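TRNA threonylcarbamoyladenosine dehydratase (PDB 4D79) catalyses the ATP-dependent dehydration of threonylcarbamoyladenosine at position 37 of tRNAs to its cyclic form, and can accept sulfur from the cysteine desulfurase CsdA in vitro. Local coordinates at residues V3-D7 against A8-R12; A140-R144 against N145-L149; E87-A90 against E91-Q95; M260-K263 against A264-G268. One frame throughout, in Å; residues are numbered along the deposited sequence.

All four contacts are local, each within one continuous run of chain. Interaction 1 begins helix 7-20 with an N-cap and a salt bridge; interaction 2 ends helix 132-144 with a Schellman motif and an amide over a ring. Both lie mostly at the surface. Interaction 3, in the middle of helix 85-96, is the most buried: one side packs on the sheet while the other carries a charge network. Interaction 4 frays out at the exposed end of helix 242-266, with a guanidinium over a carbonyl. Interactions 1 and 4 both lie against helix 22-29. Interactions 1 and 3 touch the second subunit, their centres about 19 Å apart; interactions 2 and 4 touch no other chain of the assembly.

Interaction 1: V3-D7 against A8-R12; sequences VVISD and AWRQR
One face of the Trp9 indole is covered by Ile5, whose CG1 lies 4.2 Å above the ring plane and offset toward the rim, while Ile5 CG2 comes within 3.7 Å of Trp9 CD1. Val3 CG1 reaches the benzo end of the same ring obliquely, 4.1 Å from Trp9 CZ3. The second flat group is the Arg10 guanidinium. Ser6 O sits over the centre of one of its faces, and Asp7 OD1 meets its edge: Arg10 NH2 donates to Asp7 OD1 at 2.6 Å in a salt bridge with the oxygen close to the guanidinium plane, although carboxylate and guanidinium planes are turned 69° apart. A bend at chi3 folds the Arg10 chain back over the first turn, where the guanidinium meets Asp7.

Ser6 is the N-cap of the helix. With chi1 at 70°, its OG is turned toward the first turn and accepts from Trp9 N at 2.9 Å, a nearly straight bond (166°); the hydroxyl is also hydrogen-bonded to Glu99 OE1, its strongest polar partner. Arg10 N and Gln11 N then start the regular helical ladder on Ser6 O and Asp7 O, and a water donates to both Asp7 O and Gln11 OE1.

Trp9 also meets Phe13 edge-to-face, and Ile5 packs on helix 22-29, so the N-terminal arm is laid against that helix; on helix 7-20 itself Gln11 and Arg12 pack on Thr68 and Val67 of the second subunit.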
loop_
_atom_site.group_PDB
_atom_site.type_symbol
_atom_site.label_atom_id
_atom_site.label_comp_id
_atom_site.label_asym_id
_atom_site.label_seq_id
_atom_site.Cartn_x
_atom_site.Cartn_y
_atom_site.Cartn_z
ATOM N N VAL B 3 -6.920 -26.793 2.675
ATOM C CA VAL B 3 -5.561 -26.639 3.167
ATOM C C VAL B 3 -5.559 -26.913 4.667
ATOM O O VAL B 3 -6.384 -26.357 5.403
ATOM C CB VAL B 3 -5.034 -25.228 2.820
ATOM C CG1 VAL B 3 -3.695 -24.956 3.483
ATOM C CG2 VAL B 3 -4.898 -25.104 1.316
ATOM N N VAL B 4 -4.639 -27.760 5.115
ATOM C CA VAL B 4 -4.435 -28.007 6.537
ATOM C C VAL B 4 -3.451 -26.936 7.025
ATOM O O VAL B 4 -2.314 -26.864 6.558
ATOM C CB VAL B 4 -3.895 -29.427 6.791
ATOM C CG1 VAL B 4 -3.549 -29.605 8.285
ATOM C CG2 VAL B 4 -4.908 -30.470 6.362
ATOM N N ILE B 5 -3.867 -26.127 7.992
ATOM C CA ILE B 5 -3.040 -25.008 8.458
ATOM C C ILE B 5 -1.962 -25.548 9.394
ATOM O O ILE B 5 -2.264 -26.239 10.369
ATOM C CB ILE B 5 -3.918 -23.939 9.137
ATOM C CG1 ILE B 5 -4.723 -23.227 8.066
ATOM C CG2 ILE B 5 -3.083 -22.903 9.958
ATOM C CD1 ILE B 5 -5.799 -22.307 8.558
ATOM N N SER B 6 -0.698 -25.341 9.021
ATOM C CA SER B 6 0.450 -25.793 9.798
ATOM C C SER B 6 0.772 -24.851 10.972
ATOM O O SER B 6 0.294 -23.712 11.078
ATOM C CB SER B 6 1.685 -25.920 8.914
ATOM O OG SER B 6 2.136 -24.624 8.515
ATOM N N ASP B 7 1.653 -25.333 11.848
ATOM C CA ASP B 7 2.131 -24.466 12.916
ATOM C C ASP B 7 2.893 -23.288 12.341
ATOM O O ASP B 7 2.748 -22.170 12.825
ATOM C CB ASP B 7 3.030 -25.242 13.882
ATOM C CG ASP B 7 2.245 -26.152 14.840
ATOM O OD1 ASP B 7 1.019 -25.983 15.028
ATOM O OD2 ASP B 7 2.891 -27.025 15.449
ATOM N N ALA B 8 3.666 -23.511 11.277
ATOM C CA ALA B 8 4.367 -22.408 10.615
ATOM C C ALA B 8 3.401 -21.374 10.040
ATOM O O ALA B 8 3.647 -20.170 10.139
ATOM C CB ALA B 8 5.281 -22.947 9.525
ATOM N N TRP B 9 2.323 -21.832 9.401
ATOM C CA TRP B 9 1.281 -20.946 8.911
ATOM C C TRP B 9 0.700 -20.105 10.037
ATOM O O TRP B 9 0.445 -18.900 9.860
ATOM C CB TRP B 9 0.208 -21.796 8.258
ATOM C CG TRP B 9 -0.808 -21.091 7.403
ATOM C CD1 TRP B 9 -1.734 -20.200 7.803
ATOM C CD2 TRP B 9 -0.997 -21.283 6.013
ATOM N NE1 TRP B 9 -2.500 -19.811 6.738
ATOM C CE2 TRP B 9 -2.062 -20.466 5.622
ATOM C CE3 TRP B 9 -0.371 -22.085 5.052
ATOM C CZ2 TRP B 9 -2.509 -20.406 4.303
ATOM C CZ3 TRP B 9 -0.821 -22.042 3.760
ATOM C CH2 TRP B 9 -1.884 -21.214 3.393
ATOM N N ARG B 10 0.428 -20.720 11.189
ATOM C CA ARG B 10 -0.078 -19.917 12.298
ATOM C C ARG B 10 0.960 -18.913 12.808
ATOM O O ARG B 10 0.582 -17.868 13.337
ATOM C CB ARG B 10 -0.578 -20.790 13.439
ATOM C CG ARG B 10 -2.025 -21.241 13.296
ATOM C CD ARG B 10 -2.507 -21.932 14.585
ATOM N NE ARG B 10 -1.774 -23.158 14.722
ATOM C CZ ARG B 10 -2.120 -24.301 14.149
ATOM N NH1 ARG B 10 -3.226 -24.414 13.423
ATOM N NH2 ARG B 10 -1.349 -25.339 14.318
ATOM N N GLN B 11 2.256 -19.202 12.696
ATOM C CA GLN B 11 3.241 -18.190 13.089
ATOM C C GLN B 11 3.211 -17.020 12.113
ATOM O O GLN B 11 3.317 -15.855 12.515
ATOM C CB GLN B 11 4.644 -18.790 13.129
ATOM C CG GLN B 11 4.873 -19.739 14.325
ATOM C CD GLN B 11 4.496 -19.109 15.637
ATOM O OE1 GLN B 11 3.476 -19.456 16.243
ATOM N NE2 GLN B 11 5.297 -18.154 16.074
ATOM N N ARG B 12 3.125 -17.319 10.819
ATOM C CA ARG B 12 3.104 -16.262 9.805
ATOM C C ARG B 12 1.833 -15.430 9.906
ATOM O O ARG B 12 1.877 -14.207 9.745
ATOM C CB ARG B 12 3.242 -16.869 8.419
ATOM C CG ARG B 12 4.580 -17.496 8.152
ATOM C CD ARG B 12 4.712 -17.982 6.713
ATOM N NE ARG B 12 6.102 -18.359 6.505
ATOM C CZ ARG B 12 6.588 -19.587 6.583
ATOM N NH1 ARG B 12 5.793 -20.647 6.732
ATOM N NH2 ARG B 12 7.879 -19.763 6.396
HETATM O O HOH W 1 2.417 -21.903 15.578
#

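Interaction 2: A140-R144 against N145-L149; sequences AYCRR and NKIPL
Cys142 O receives Ile147 N at 2.9 Å and Arg143 O receives Lys146 N at 3.3 Å, the paired bonds of a Schellman motif that ends helix 132-144, with Lys146 at positive phi (57°) as its C-prime residue. The outer 6→1 bond is the shorter; in the inner 5→2 bond Lys146 N comes in from above the carbonyl plane of Arg143.

Asn145 folds its side chain back over the last turn. Its ND2 lies 3.1 Å above the Tyr141 ring plane, over the ring centre, with ring and amide planes 38° apart. The same nitrogen donates to Tyr141 O, which therefore takes two bonds, from Asn145 ND2 and Asn145 N, arriving from opposite faces of its plane. With CG set opposite the carbonyl carbon (chi1 -74°), the amide is brought within reach of both ring and carbonyl.

Cys142 CB packs against Ile147 and Leu149 as the chain turns into strand 149-152. This is the helix-to-strand link of the Rossmann-like sheet: Pro148 is backbone hydrogen-bonded to Val125 of strand 124-127, and Tyr141 also leans on helix 114-118. Ile147 CD1 meets the tyrosine ring obliquely, 3.9 Å from Tyr141 CE2.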
loop_
_atom_site.group_PDB
_atom_site.type_symbol
_atom_site.label_atom_id
_atom_site.label_comp_id
_atom_site.label_asym_id
_atom_site.label_seq_id
_atom_site.Cartn_x
_atom_site.Cartn_y
_atom_site.Cartn_z
ATOM N N ALA B 140 -16.975 -8.956 -18.465
ATOM C CA ALA B 140 -18.205 -9.506 -19.021
ATOM C C ALA B 140 -18.337 -10.991 -18.688
ATOM O O ALA B 140 -19.399 -11.443 -18.251
ATOM C CB ALA B 140 -18.245 -9.247 -20.528
ATOM N N TYR B 141 -17.241 -11.741 -18.802
ATOM C CA TYR B 141 -17.270 -13.163 -18.493
ATOM C C TYR B 141 -17.551 -13.420 -17.014
ATOM O O TYR B 141 -18.405 -14.253 -16.673
ATOM C CB TYR B 141 -15.960 -13.827 -18.914
ATOM C CG TYR B 141 -16.063 -15.328 -18.772
ATOM C CD1 TYR B 141 -16.600 -16.110 -19.805
ATOM C CD2 TYR B 141 -15.717 -15.943 -17.596
ATOM C CE1 TYR B 141 -16.741 -17.496 -19.666
ATOM C CE2 TYR B 141 -15.838 -17.317 -17.436
ATOM C CZ TYR B 141 -16.374 -18.079 -18.478
ATOM O OH TYR B 141 -16.484 -19.418 -18.303
ATOM N N CYS B 142 -16.827 -12.740 -16.097
ATOM C CA CYS B 142 -17.064 -13.002 -14.688
ATOM C C CYS B 142 -18.452 -12.553 -14.278
ATOM O O CYS B 142 -19.118 -13.245 -13.506
ATOM C CB CYS B 142 -16.010 -12.290 -13.812
ATOM S SG CYS B 142 -14.411 -13.050 -14.053
ATOM N N ARG B 143 -18.906 -11.410 -14.805
ATOM C CA ARG B 143 -20.251 -10.931 -14.497
ATOM C C ARG B 143 -21.327 -11.942 -14.931
ATOM O O ARG B 143 -22.189 -12.301 -14.127
ATOM C CB ARG B 143 -20.473 -9.584 -15.172
ATOM C CG ARG B 143 -21.819 -8.924 -14.878
ATOM C CD ARG B 143 -21.931 -7.691 -15.778
ATOM N NE ARG B 143 -23.184 -6.947 -15.654
ATOM C CZ ARG B 143 -24.254 -7.091 -16.420
ATOM N NH1 ARG B 143 -24.280 -7.992 -17.403
ATOM N NH2 ARG B 143 -25.310 -6.321 -16.187
ATOM N N ARG B 144 -21.245 -12.443 -16.182
ATOM C CA ARG B 144 -22.218 -13.404 -16.734
ATOM C C ARG B 144 -22.248 -14.687 -15.929
ATOM O O ARG B 144 -23.303 -15.321 -15.786
ATOM C CB ARG B 144 -21.877 -13.772 -18.190
ATOM C CG ARG B 144 -22.143 -12.769 -19.204
ATOM C CD ARG B 144 -21.484 -13.157 -20.539
ATOM N NE ARG B 144 -21.758 -12.128 -21.554
ATOM C CZ ARG B 144 -21.391 -12.205 -22.827
ATOM N NH1 ARG B 144 -20.733 -13.267 -23.276
ATOM N NH2 ARG B 144 -21.689 -11.212 -23.653
ATOM N N ASN B 145 -21.091 -15.105 -15.415
ATOM C CA ASN B 145 -20.951 -16.389 -14.763
ATOM C C ASN B 145 -21.038 -16.302 -13.258
ATOM O O ASN B 145 -20.849 -17.315 -12.567
ATOM C CB ASN B 145 -19.652 -17.035 -15.226
ATOM C CG ASN B 145 -19.776 -17.564 -16.652
ATOM O OD1 ASN B 145 -20.433 -18.587 -16.878
ATOM N ND2 ASN B 145 -19.170 -16.869 -17.614
ATOM N N LYS B 146 -21.347 -15.118 -12.735
ATOM C CA LYS B 146 -21.461 -14.889 -11.303
ATOM C C LYS B 146 -20.167 -15.265 -10.568
ATOM O O LYS B 146 -20.186 -15.794 -9.457
ATOM C CB LYS B 146 -22.659 -15.654 -10.744
ATOM C CG LYS B 146 -23.957 -15.246 -11.465
ATOM C CD LYS B 146 -25.170 -15.963 -10.899
ATOM C CE LYS B 146 -26.475 -15.520 -11.563
ATOM N NZ LYS B 146 -26.552 -15.795 -13.027
ATOM N N ILE B 147 -19.039 -15.024 -11.214
ATOM C CA ILE B 147 -17.738 -15.234 -10.582
ATOM C C ILE B 147 -17.408 -13.985 -9.765
ATOM O O ILE B 147 -17.459 -12.875 -10.321
ATOM C CB ILE B 147 -16.671 -15.486 -11.645
ATOM C CG1 ILE B 147 -16.978 -16.771 -12.458
ATOM C CG2 ILE B 147 -15.271 -15.496 -11.011
ATOM C CD1 ILE B 147 -16.046 -16.981 -13.592
ATOM N N PRO B 148 -17.117 -14.103 -8.466
ATOM C CA PRO B 148 -16.814 -12.898 -7.670
ATOM C C PRO B 148 -15.628 -12.151 -8.249
ATOM O O PRO B 148 -14.568 -12.718 -8.513
ATOM C CB PRO B 148 -16.511 -13.443 -6.266
ATOM C CG PRO B 148 -17.211 -14.779 -6.229
ATOM C CD PRO B 148 -17.103 -15.327 -7.635
ATOM N N LEU B 149 -15.832 -10.877 -8.469
ATOM C CA LEU B 149 -14.867 -10.047 -9.159
ATOM C C LEU B 149 -14.827 -8.681 -8.516
ATOM O O LEU B 149 -15.868 -8.118 -8.170
ATOM C CB LEU B 149 -15.240 -9.867 -10.627
ATOM C CG LEU B 149 -14.522 -8.806 -11.463
ATOM C CD1 LEU B 149 -13.214 -9.318 -11.904
ATOM C CD2 LEU B 149 -15.395 -8.401 -12.626
#

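Interaction 3: E87-A90 against E91-Q95; sequences EVMA and ERIRQ
Glu87 and Glu91, one turn apart, share Arg94 as their partner. Both oxygens, Glu87 OE2 and Glu91 OE1, lie at the edge of the Arg94 guanidinium and close to its plane, yet neither holds tightly: the salt bridge from Arg94 NH1 to Glu87 OE2 is long at 3.7 Å, and the bond from NH1 to Glu91 OE1, at 3.4 Å, is weak. A water bridges Glu87 and Arg94, accepting from Arg94 NH2 at 2.5 Å and donating to Glu87 OE2 at a longer 3.3 Å. The extended Arg94 chain lies along the helix surface, passing Ala90 O and placing one guanidinium face over Ala90 CB.

The four carbonyls of 87-90 are taken up by the helix itself: Glu91 N, Arg92 N, Ile93 N and Arg94 N donate in turn to Glu87, Val88, Met89 and Ala90.

On another flank, Met89 CE meets the edge of the Arg92 guanidinium, 4.0 Å from Arg92 CD. Arg92 is salt-bridged to Glu47 and hydrogen-bonded to Ile74 O of the second subunit, partners that may offset the like charges of Arg51 and of the second subunit's Arg92 nearby. Gln95 OE1 also accepts from Asp79 N of that subunit.

The chemistry is thus two-sided: an apolar side seats helix 85-96 on strands 56-60 and 101-105 of the Rossmann-like sheet, and another carries a loose, partly water-mediated charge network.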
loop_
_atom_site.group_PDB
_atom_site.type_symbol
_atom_site.label_atom_id
_atom_site.label_comp_id
_atom_site.label_asym_id
_atom_site.label_seq_id
_atom_site.Cartn_x
_atom_site.Cartn_y
_atom_site.Cartn_z
ATOM N N GLU B 87 6.305 -14.350 -12.938
ATOM C CA GLU B 87 7.233 -15.299 -12.339
ATOM C C GLU B 87 8.011 -14.668 -11.182
ATOM O O GLU B 87 8.269 -15.332 -10.177
ATOM C CB GLU B 87 8.201 -15.813 -13.404
ATOM C CG GLU B 87 8.962 -17.031 -12.979
ATOM C CD GLU B 87 8.032 -18.181 -12.666
ATOM O OE1 GLU B 87 7.139 -18.438 -13.499
ATOM O OE2 GLU B 87 8.162 -18.793 -11.582
ATOM N N VAL B 88 8.455 -13.410 -11.332
ATOM C CA VAL B 88 9.134 -12.703 -10.248
ATOM C C VAL B 88 8.228 -12.598 -9.027
ATOM O O VAL B 88 8.647 -12.843 -7.885
ATOM C CB VAL B 88 9.576 -11.306 -10.732
ATOM C CG1 VAL B 88 10.074 -10.439 -9.554
ATOM C CG2 VAL B 88 10.656 -11.427 -11.771
ATOM N N MET B 89 6.971 -12.211 -9.254
ATOM C CA MET B 89 6.023 -12.078 -8.165
ATOM C C MET B 89 5.695 -13.436 -7.543
ATOM O O MET B 89 5.527 -13.538 -6.322
ATOM C CB MET B 89 4.764 -11.386 -8.677
ATOM C CG MET B 89 3.901 -10.820 -7.598
ATOM S SD MET B 89 4.727 -9.509 -6.670
ATOM C CE MET B 89 4.085 -9.788 -5.043
ATOM N N ALA B 90 5.636 -14.498 -8.346
ATOM C CA ALA B 90 5.380 -15.823 -7.780
ATOM C C ALA B 90 6.507 -16.262 -6.851
ATOM O O ALA B 90 6.259 -16.843 -5.791
ATOM C CB ALA B 90 5.199 -16.857 -8.881
ATOM N N GLU B 91 7.760 -16.016 -7.246
ATOM C CA GLU B 91 8.882 -16.381 -6.388
ATOM C C GLU B 91 8.855 -15.598 -5.085
ATOM O O GLU B 91 9.227 -16.118 -4.021
ATOM C CB GLU B 91 10.211 -16.147 -7.106
ATOM C CG GLU B 91 11.374 -16.675 -6.299
ATOM C CD GLU B 91 11.236 -18.164 -6.004
ATOM O OE1 GLU B 91 10.618 -18.884 -6.828
ATOM O OE2 GLU B 91 11.697 -18.599 -4.926
ATOM N N ARG B 92 8.456 -14.329 -5.152
ATOM C CA ARG B 92 8.305 -13.547 -3.940
ATOM C C ARG B 92 7.227 -14.128 -3.033
ATOM O O ARG B 92 7.416 -14.206 -1.809
ATOM C CB ARG B 92 7.980 -12.108 -4.303
ATOM C CG ARG B 92 7.941 -11.215 -3.108
ATOM C CD ARG B 92 7.774 -9.743 -3.502
ATOM N NE ARG B 92 7.382 -9.000 -2.328
ATOM C CZ ARG B 92 8.237 -8.566 -1.408
ATOM N NH1 ARG B 92 9.549 -8.769 -1.555
ATOM N NH2 ARG B 92 7.769 -7.951 -0.335
ATOM N N ILE B 93 6.085 -14.524 -3.607
ATOM C CA ILE B 93 5.004 -15.086 -2.797
ATOM C C ILE B 93 5.472 -16.355 -2.094
ATOM O O ILE B 93 5.123 -16.596 -0.929
ATOM C CB ILE B 93 3.752 -15.325 -3.662
ATOM C CG1 ILE B 93 3.150 -13.962 -4.031
ATOM C CG2 ILE B 93 2.755 -16.207 -2.915
ATOM C CD1 ILE B 93 2.063 -14.028 -5.053
ATOM N N ARG B 94 6.305 -17.157 -2.769
ATOM C CA ARG B 94 6.842 -18.382 -2.170
ATOM C C ARG B 94 7.790 -18.079 -1.012
ATOM O O ARG B 94 7.969 -18.923 -0.123
ATOM C CB ARG B 94 7.560 -19.219 -3.237
ATOM C CG ARG B 94 6.601 -19.732 -4.333
ATOM C CD ARG B 94 7.246 -20.640 -5.362
ATOM N NE ARG B 94 6.330 -20.864 -6.490
ATOM C CZ ARG B 94 6.534 -20.461 -7.742
ATOM N NH1 ARG B 94 7.647 -19.818 -8.069
ATOM N NH2 ARG B 94 5.620 -20.721 -8.680
ATOM N N GLN B 95 8.423 -16.897 -1.017
ATOM C CA GLN B 95 9.231 -16.445 0.115
ATOM C C GLN B 95 8.369 -15.920 1.250
ATOM O O GLN B 95 8.750 -16.042 2.423
ATOM C CB GLN B 95 10.215 -15.360 -0.343
ATOM C CG GLN B 95 11.400 -15.957 -1.043
ATOM C CD GLN B 95 12.436 -16.429 -0.029
ATOM O OE1 GLN B 95 12.790 -15.706 0.921
ATOM N NE2 GLN B 95 12.888 -17.649 -0.193
HETATM O O HOH W 2 5.586 -20.736 -11.176
#

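Interaction 4: M260-K263 against A264-G268; sequences MMAK and AARQG
Met260 O accepts from Ala264 N at 3.0 Å, the first of the i to i+4 bonds that carry helix 242-266 into its C-terminal turn. The Met260 side chain points away from the contact and packs on Ala31 and Ser123. Met261 O takes Ala265 N in the same manner, while its side chain packs on Ala24, Leu27 and Phe28 of helix 22-29, and Ala264 adds a contact to Lys23 there, so the end of helix 242-266 lies against helix 22-29.

Ala262 O accepts from Arg266 N and is also roofed by the same residue. Arg266 leaves the backbone with CG opposite its own N (chi1 -176°) and then bends at chi3 (-54°), which swings the guanidinium back so that one face stands 3.8 Å above Ala262 O, centred on it. Arg266 NH2 reaches Ala262 CB at 3.8 Å.

Lys263 O takes the last regular i to i+4 bond of the helix, from Gln267 N at 3.1 Å, and a weak second bond from Arg266 N. Gln267 is the first residue to leave helical angles and is poorly ordered, so the slanting approach of its side chain to the outstretched lysine is tentative. Better defined is Arg266 NH1, which lies 3.6 Å from Lys263 CA.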
loop_
_atom_site.group_PDB
_atom_site.type_symbol
_atom_site.label_atom_id
_atom_site.label_comp_id
_atom_site.label_asym_id
_atom_site.label_seq_id
_atom_site.Cartn_x
_atom_site.Cartn_y
_atom_site.Cartn_z
ATOM N N MET B 260 -16.078 -12.182 0.765
ATOM C CA MET B 260 -15.956 -13.622 1.007
ATOM C C MET B 260 -16.416 -13.981 2.416
ATOM O O MET B 260 -17.115 -14.980 2.621
ATOM C CB MET B 260 -14.513 -14.072 0.805
ATOM C CG MET B 260 -14.049 -13.969 -0.578
ATOM S SD MET B 260 -12.259 -14.114 -0.726
ATOM C CE MET B 260 -12.083 -15.778 -0.135
ATOM N N MET B 261 -16.042 -13.171 3.400
ATOM C CA MET B 261 -16.481 -13.413 4.767
ATOM C C MET B 261 -17.988 -13.226 4.896
ATOM O O MET B 261 -18.666 -14.059 5.520
ATOM C CB MET B 261 -15.721 -12.499 5.734
ATOM C CG MET B 261 -14.297 -12.934 5.940
ATOM S SD MET B 261 -13.306 -11.786 6.900
ATOM C CE MET B 261 -14.204 -11.633 8.437
ATOM N N ALA B 262 -18.544 -12.199 4.236
ATOM C CA ALA B 262 -19.980 -11.968 4.333
ATOM C C ALA B 262 -20.757 -13.121 3.714
ATOM O O ALA B 262 -21.801 -13.535 4.238
ATOM C CB ALA B 262 -20.369 -10.655 3.672
ATOM N N LYS B 263 -20.275 -13.622 2.580
ATOM C CA LYS B 263 -20.935 -14.741 1.904
ATOM C C LYS B 263 -20.888 -15.999 2.753
ATOM O O LYS B 263 -21.901 -16.698 2.897
ATOM C CB LYS B 263 -20.279 -14.979 0.547
ATOM C CG LYS B 263 -20.992 -16.049 -0.320
ATOM C CD LYS B 263 -20.224 -16.296 -1.607
ATOM C CE LYS B 263 -21.086 -16.946 -2.679
ATOM N NZ LYS B 263 -20.291 -17.208 -3.917
ATOM N N ALA B 264 -19.733 -16.289 3.355
ATOM C CA ALA B 264 -19.639 -17.477 4.200
ATOM C C ALA B 264 -20.588 -17.384 5.387
ATOM O O ALA B 264 -21.279 -18.353 5.710
ATOM C CB ALA B 264 -18.199 -17.680 4.646
ATOM N N ALA B 265 -20.713 -16.205 5.980
ATOM C CA ALA B 265 -21.622 -16.021 7.106
ATOM C C ALA B 265 -23.079 -16.141 6.688
ATOM O O ALA B 265 -23.911 -16.602 7.477
ATOM C CB ALA B 265 -21.398 -14.645 7.735
ATOM N N ARG B 266 -23.398 -15.753 5.450
ATOM C CA ARG B 266 -24.771 -15.790 4.972
ATOM C C ARG B 266 -25.197 -17.210 4.632
ATOM O O ARG B 266 -26.375 -17.553 4.769
ATOM C CB ARG B 266 -24.881 -14.865 3.760
ATOM C CG ARG B 266 -26.230 -14.680 3.161
ATOM C CD ARG B 266 -26.131 -13.754 1.938
ATOM N NE ARG B 266 -25.475 -12.498 2.269
ATOM C CZ ARG B 266 -24.337 -12.056 1.729
ATOM N NH1 ARG B 266 -23.717 -12.726 0.768
ATOM N NH2 ARG B 266 -23.835 -10.915 2.134
ATOM N N GLN B 267 -24.247 -18.070 4.292
ATOM C CA GLN B 267 -24.547 -19.485 4.121
ATOM C C GLN B 267 -24.648 -20.013 5.547
ATOM O O GLN B 267 -23.654 -20.383 6.170
ATOM C CB GLN B 267 -23.459 -20.155 3.290
ATOM C CG GLN B 267 -23.365 -19.538 1.884
ATOM C CD GLN B 267 -22.128 -19.952 1.101
ATOM O OE1 GLN B 267 -21.127 -20.399 1.666
ATOM N NE2 GLN B 267 -22.192 -19.794 -0.216
ATOM N N GLY B 268 -25.880 -20.110 6.042
ATOM C CA GLY B 268 -26.134 -20.337 7.454
ATOM C C GLY B 268 -27.273 -19.464 7.951
ATOM O O GLY B 268 -28.360 -19.483 7.370
#